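Local structure of PlaB phospholipase (Legionella pneumophila, 6ZTI) at residues L118-P131 with Y183-T196. The protein is a phospholipase virulence factor of the alpha/beta hydrolase type that binds NAD(H), which drives its tetramerization and thereby controls its activity. Numbering follows the deposited sequence.
Sequences LAKCPLSHLIMLAP and YDCTANGVYSFVLT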
loop_
_atom_site.group_PDB
_atom_site.type_symbol
_atom_site.label_atom_id
_atom_site.label_comp_id
_atom_site.label_asym_id
_atom_site.label_seq_id
_atom_site.Cartn_x
_atom_site.Cartn_y
_atom_site.Cartn_z
ATOM N N LEU B 118 10.537 19.690 -37.694
ATOM C CA LEU B 118 11.250 18.482 -38.088
ATOM C C LEU B 118 12.212 18.716 -39.240
ATOM O O LEU B 118 13.125 17.910 -39.433
ATOM C CB LEU B 118 10.270 17.377 -38.480
ATOM C CG LEU B 118 9.468 16.691 -37.383
ATOM C CD1 LEU B 118 8.670 15.577 -38.012
ATOM C CD2 LEU B 118 10.349 16.150 -36.292
ATOM N N ALA B 119 12.027 19.784 -40.020
ATOM C CA ALA B 119 12.913 20.043 -41.148
ATOM C C ALA B 119 14.312 20.452 -40.711
ATOM O O ALA B 119 15.249 20.357 -41.511
ATOM C CB ALA B 119 12.322 21.133 -42.042
ATOM N N LYS B 120 14.469 20.937 -39.480
ATOM C CA LYS B 120 15.779 21.251 -38.925
ATOM C C LYS B 120 16.400 20.073 -38.181
ATOM O O LYS B 120 17.561 20.155 -37.771
ATOM C CB LYS B 120 15.670 22.449 -37.975
ATOM C CG LYS B 120 15.210 23.741 -38.640
ATOM C CD LYS B 120 16.349 24.478 -39.324
ATOM C CE LYS B 120 15.941 25.895 -39.702
ATOM N NZ LYS B 120 15.829 26.792 -38.512
ATOM N N CYS B 121 15.659 18.998 -37.990
ATOM C CA CYS B 121 16.183 17.841 -37.288
ATOM C C CYS B 121 17.327 17.220 -38.083
ATOM O O CYS B 121 17.177 16.984 -39.287
ATOM C CB CYS B 121 15.063 16.822 -37.085
ATOM S SG CYS B 121 15.533 15.370 -36.156
ATOM N N PRO B 122 18.472 16.926 -37.458
ATOM C CA PRO B 122 19.597 16.350 -38.211
ATOM C C PRO B 122 19.403 14.892 -38.595
ATOM O O PRO B 122 20.267 14.315 -39.264
ATOM C CB PRO B 122 20.772 16.511 -37.242
ATOM C CG PRO B 122 20.136 16.426 -35.895
ATOM C CD PRO B 122 18.793 17.079 -36.026
ATOM N N LEU B 123 18.298 14.283 -38.205
ATOM C CA LEU B 123 18.020 12.895 -38.529
ATOM C C LEU B 123 17.319 12.843 -39.878
ATOM O O LEU B 123 16.387 13.611 -40.126
ATOM C CB LEU B 123 17.170 12.269 -37.416
ATOM C CG LEU B 123 16.654 10.840 -37.551
ATOM C CD1 LEU B 123 16.553 10.179 -36.177
ATOM C CD2 LEU B 123 15.284 10.827 -38.233
ATOM N N SER B 124 17.802 11.966 -40.763
ATOM C CA SER B 124 17.221 11.779 -42.086
ATOM C C SER B 124 16.398 10.505 -42.203
ATOM O O SER B 124 15.454 10.469 -42.997
ATOM C CB SER B 124 18.320 11.739 -43.151
ATOM O OG SER B 124 19.087 10.547 -43.036
ATOM N N HIS B 125 16.752 9.457 -41.449
ATOM C CA HIS B 125 16.057 8.180 -41.472
ATOM C C HIS B 125 15.925 7.662 -40.048
ATOM O O HIS B 125 16.871 7.741 -39.258
ATOM C CB HIS B 125 16.799 7.121 -42.313
ATOM C CG HIS B 125 16.954 7.477 -43.764
ATOM N ND1 HIS B 125 17.768 8.499 -44.200
ATOM C CD2 HIS B 125 16.419 6.924 -44.877
ATOM C CE1 HIS B 125 17.718 8.571 -45.518
ATOM N NE2 HIS B 125 16.909 7.623 -45.955
ATOM N N LEU B 126 14.749 7.139 -39.734
ATOM C CA LEU B 126 14.486 6.475 -38.459
ATOM C C LEU B 126 13.983 5.078 -38.786
ATOM O O LEU B 126 12.879 4.917 -39.316
ATOM C CB LEU B 126 13.482 7.251 -37.613
ATOM C CG LEU B 126 13.050 6.562 -36.313
ATOM C CD1 LEU B 126 14.265 6.155 -35.487
ATOM C CD2 LEU B 126 12.134 7.458 -35.500
ATOM N N ILE B 127 14.811 4.079 -38.497
ATOM C CA ILE B 127 14.511 2.682 -38.766
ATOM C C ILE B 127 14.381 2.001 -37.412
ATOM O O ILE B 127 15.382 1.737 -36.742
ATOM C CB ILE B 127 15.591 2.021 -39.630
ATOM C CG1 ILE B 127 15.784 2.817 -40.923
ATOM C CG2 ILE B 127 15.209 0.565 -39.926
ATOM C CD1 ILE B 127 16.976 2.371 -41.761
ATOM N N MET B 128 13.144 1.727 -37.005
ATOM C CA MET B 128 12.836 1.136 -35.708
ATOM C C MET B 128 12.613 -0.357 -35.872
ATOM O O MET B 128 11.735 -0.768 -36.633
ATOM C CB MET B 128 11.587 1.786 -35.112
ATOM C CG MET B 128 11.810 3.202 -34.602
ATOM S SD MET B 128 10.242 3.985 -34.209
ATOM C CE MET B 128 9.699 4.435 -35.855
ATOM N N LEU B 129 13.401 -1.162 -35.153
ATOM C CA LEU B 129 13.278 -2.612 -35.152
ATOM C C LEU B 129 12.563 -3.055 -33.880
ATOM O O LEU B 129 13.030 -2.780 -32.765
ATOM C CB LEU B 129 14.652 -3.280 -35.250
ATOM C CG LEU B 129 15.605 -2.779 -36.341
ATOM C CD1 LEU B 129 16.984 -3.455 -36.278
ATOM C CD2 LEU B 129 14.997 -2.990 -37.722
ATOM N N ALA B 130 11.430 -3.740 -34.050
ATOM C CA ALA B 130 10.578 -4.207 -32.957
ATOM C C ALA B 130 10.469 -3.165 -31.846
ATOM O O ALA B 130 10.683 -3.494 -30.673
ATOM C CB ALA B 130 11.109 -5.519 -32.386
ATOM N N PRO B 131 10.121 -1.921 -32.174
ATOM C CA PRO B 131 10.015 -0.880 -31.143
ATOM C C PRO B 131 8.796 -1.067 -30.266
ATOM O O PRO B 131 7.718 -1.420 -30.751
ATOM C CB PRO B 131 9.882 0.404 -31.962
ATOM C CG PRO B 131 9.110 -0.062 -33.155
ATOM C CD PRO B 131 9.664 -1.425 -33.484
ATOM N N TYR B 183 2.644 14.747 -36.192
ATOM C CA TYR B 183 3.870 14.712 -36.979
ATOM C C TYR B 183 3.579 14.394 -38.445
ATOM O O TYR B 183 2.672 13.617 -38.768
ATOM C CB TYR B 183 4.823 13.652 -36.436
ATOM C CG TYR B 183 5.627 14.030 -35.204
ATOM C CD1 TYR B 183 5.020 14.543 -34.067
ATOM C CD2 TYR B 183 7.010 13.840 -35.181
ATOM C CE1 TYR B 183 5.771 14.860 -32.933
ATOM C CE2 TYR B 183 7.758 14.146 -34.064
ATOM C CZ TYR B 183 7.137 14.655 -32.953
ATOM O OH TYR B 183 7.905 14.953 -31.871
ATOM N N ASP B 184 4.377 14.990 -39.338
ATOM C CA ASP B 184 4.456 14.569 -40.744
ATOM C C ASP B 184 5.939 14.483 -41.079
ATOM O O ASP B 184 6.530 15.425 -41.613
ATOM C CB ASP B 184 3.723 15.493 -41.693
ATOM C CG ASP B 184 3.417 14.819 -43.038
ATOM O OD1 ASP B 184 4.100 13.833 -43.389
ATOM O OD2 ASP B 184 2.494 15.260 -43.753
ATOM N N CYS B 185 6.537 13.340 -40.746
ATOM C CA CYS B 185 7.956 13.138 -41.011
ATOM C C CYS B 185 8.244 13.226 -42.503
ATOM O O CYS B 185 9.131 13.971 -42.935
ATOM C CB CYS B 185 8.400 11.781 -40.459
ATOM S SG CYS B 185 8.275 11.589 -38.664
ATOM N N THR B 186 7.487 12.480 -43.308
ATOM C CA THR B 186 7.759 12.435 -44.736
ATOM C C THR B 186 7.767 13.831 -45.347
ATOM O O THR B 186 8.649 14.158 -46.143
ATOM C CB THR B 186 6.734 11.543 -45.419
ATOM O OG1 THR B 186 6.710 10.286 -44.743
ATOM C CG2 THR B 186 7.111 11.318 -46.858
ATOM N N ALA B 187 6.810 14.676 -44.968
ATOM C CA ALA B 187 6.741 16.008 -45.542
ATOM C C ALA B 187 7.948 16.848 -45.174
ATOM O O ALA B 187 8.277 17.791 -45.903
ATOM C CB ALA B 187 5.467 16.700 -45.076
ATOM N N ASN B 188 8.602 16.531 -44.056
ATOM C CA ASN B 188 9.766 17.255 -43.573
ATOM C C ASN B 188 11.063 16.557 -43.947
ATOM O O ASN B 188 12.124 16.911 -43.425
ATOM C CB ASN B 188 9.681 17.435 -42.053
ATOM C CG ASN B 188 8.690 18.501 -41.647
ATOM O OD1 ASN B 188 9.011 19.689 -41.647
ATOM N ND2 ASN B 188 7.480 18.086 -41.283
ATOM N N GLY B 189 11.003 15.562 -44.827
ATOM C CA GLY B 189 12.219 14.912 -45.275
ATOM C C GLY B 189 12.810 13.944 -44.286
ATOM O O GLY B 189 14.000 13.633 -44.373
ATOM N N VAL B 190 12.019 13.460 -43.339
ATOM C CA VAL B 190 12.444 12.429 -42.407
ATOM C C VAL B 190 11.705 11.164 -42.795
ATOM O O VAL B 190 10.467 11.135 -42.811
ATOM C CB VAL B 190 12.168 12.816 -40.948
ATOM C CG1 VAL B 190 12.464 11.641 -40.010
ATOM C CG2 VAL B 190 12.992 14.052 -40.552
ATOM N N TYR B 191 12.462 10.133 -43.126
ATOM C CA TYR B 191 11.919 8.874 -43.617
ATOM C C TYR B 191 11.959 7.884 -42.466
ATOM O O TYR B 191 13.037 7.462 -42.036
ATOM C CB TYR B 191 12.697 8.393 -44.839
ATOM C CG TYR B 191 12.548 9.368 -45.981
ATOM C CD1 TYR B 191 11.310 9.580 -46.578
ATOM C CD2 TYR B 191 13.635 10.104 -46.444
ATOM C CE1 TYR B 191 11.159 10.505 -47.623
ATOM C CE2 TYR B 191 13.494 11.002 -47.455
ATOM C CZ TYR B 191 12.260 11.208 -48.048
ATOM O OH TYR B 191 12.138 12.117 -49.077
ATOM N N SER B 192 10.776 7.553 -41.947
ATOM C CA SER B 192 10.612 6.717 -40.772
ATOM C C SER B 192 10.039 5.353 -41.144
ATOM O O SER B 192 9.160 5.250 -42.009
ATOM C CB SER B 192 9.689 7.419 -39.779
ATOM O OG SER B 192 9.672 6.714 -38.559
ATOM N N PHE B 193 10.526 4.304 -40.479
ATOM C CA PHE B 193 10.120 2.937 -40.787
ATOM C C PHE B 193 10.037 2.116 -39.509
ATOM O O PHE B 193 10.838 2.294 -38.584
ATOM C CB PHE B 193 11.112 2.229 -41.734
ATOM C CG PHE B 193 11.610 3.084 -42.857
ATOM C CD1 PHE B 193 12.543 4.086 -42.625
ATOM C CD2 PHE B 193 11.176 2.868 -44.157
ATOM C CE1 PHE B 193 13.004 4.869 -43.659
ATOM C CE2 PHE B 193 11.650 3.648 -45.203
ATOM C CZ PHE B 193 12.562 4.649 -44.953
ATOM N N VAL B 194 9.087 1.182 -39.478
ATOM C CA VAL B 194 8.995 0.182 -38.421
ATOM C C VAL B 194 9.130 -1.193 -39.050
ATOM O O VAL B 194 8.407 -1.528 -39.996
ATOM C CB VAL B 194 7.681 0.289 -37.635
ATOM C CG1 VAL B 194 7.519 -0.935 -36.720
ATOM C CG2 VAL B 194 7.664 1.614 -36.831
ATOM N N LEU B 195 10.078 -1.969 -38.564
ATOM C CA LEU B 195 10.192 -3.364 -38.944
ATOM C C LEU B 195 10.091 -4.214 -37.693
ATOM O O LEU B 195 10.657 -3.870 -36.657
ATOM C CB LEU B 195 11.513 -3.626 -39.666
ATOM C CG LEU B 195 11.795 -2.801 -40.927
ATOM C CD1 LEU B 195 13.219 -3.048 -41.431
ATOM C CD2 LEU B 195 10.824 -3.121 -42.025
ATOM N N THR B 196 9.347 -5.309 -37.768
ATOM C CA THR B 196 9.319 -6.216 -36.632
ATOM C C THR B 196 9.023 -7.624 -37.126
ATOM O O THR B 196 8.778 -7.855 -38.314
ATOM C CB THR B 196 8.298 -5.762 -35.589
ATOM O OG1 THR B 196 8.521 -6.468 -34.362
ATOM C CG2 THR B 196 6.936 -6.032 -36.093
#
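One face of the His-125 imidazole is overlain by CD2 of Tyr-191, the two ring planes inclined at 49°, while Ser-124 OG lies in the imidazole plane at the edge and shares a hydrogen bond with ND1. The other ring nitrogen, NE2, is hydrogen-bonded to the carbonyl oxygen of Val-297, so both nitrogens are engaged and the rotation of the ring is fixed. The Phe-193 ring turns its edge to His-125 CD2 and to the Leu-126 carbonyl oxygen, which lies 3.4 Å from Phe-193 CD1; Tyr-303 of helix 300-320 meets this phenyl ring edge-to-face. His-125, Tyr-191 and Phe-193 lie on one face of the sheet with Ile-127, Leu-129 and Leu-195; there Ile-127 packs on helix 286-296, and Phe-193 touches both that helix and helix 300-320. Strands 123-129 and 191-196 are parallel neighbours in the central sheet of the alpha/beta hydrolase domain, joined by a connection that contains helices 142-146, 160-166 and 171-180 but no strand. Six backbone hydrogen bonds alternate between them, from Tyr-191 N to Ser-124 O (3.0 Å) through to Ala-130 N to Leu-195 O (2.7 Å). On the opposite face, the bend of Met-128 at chi3 (-79°) brings CE to 3.6 Å from Val-194 CG2 and 3.5 Å from Ser-192 OG, a buried hydroxyl without a hydrogen-bonding partner in the model. Before the strands begin, Leu-118 CD1 reaches Tyr-183 CD2 at 3.7 Å, and the tyrosine hydroxyl is held by Asp-111.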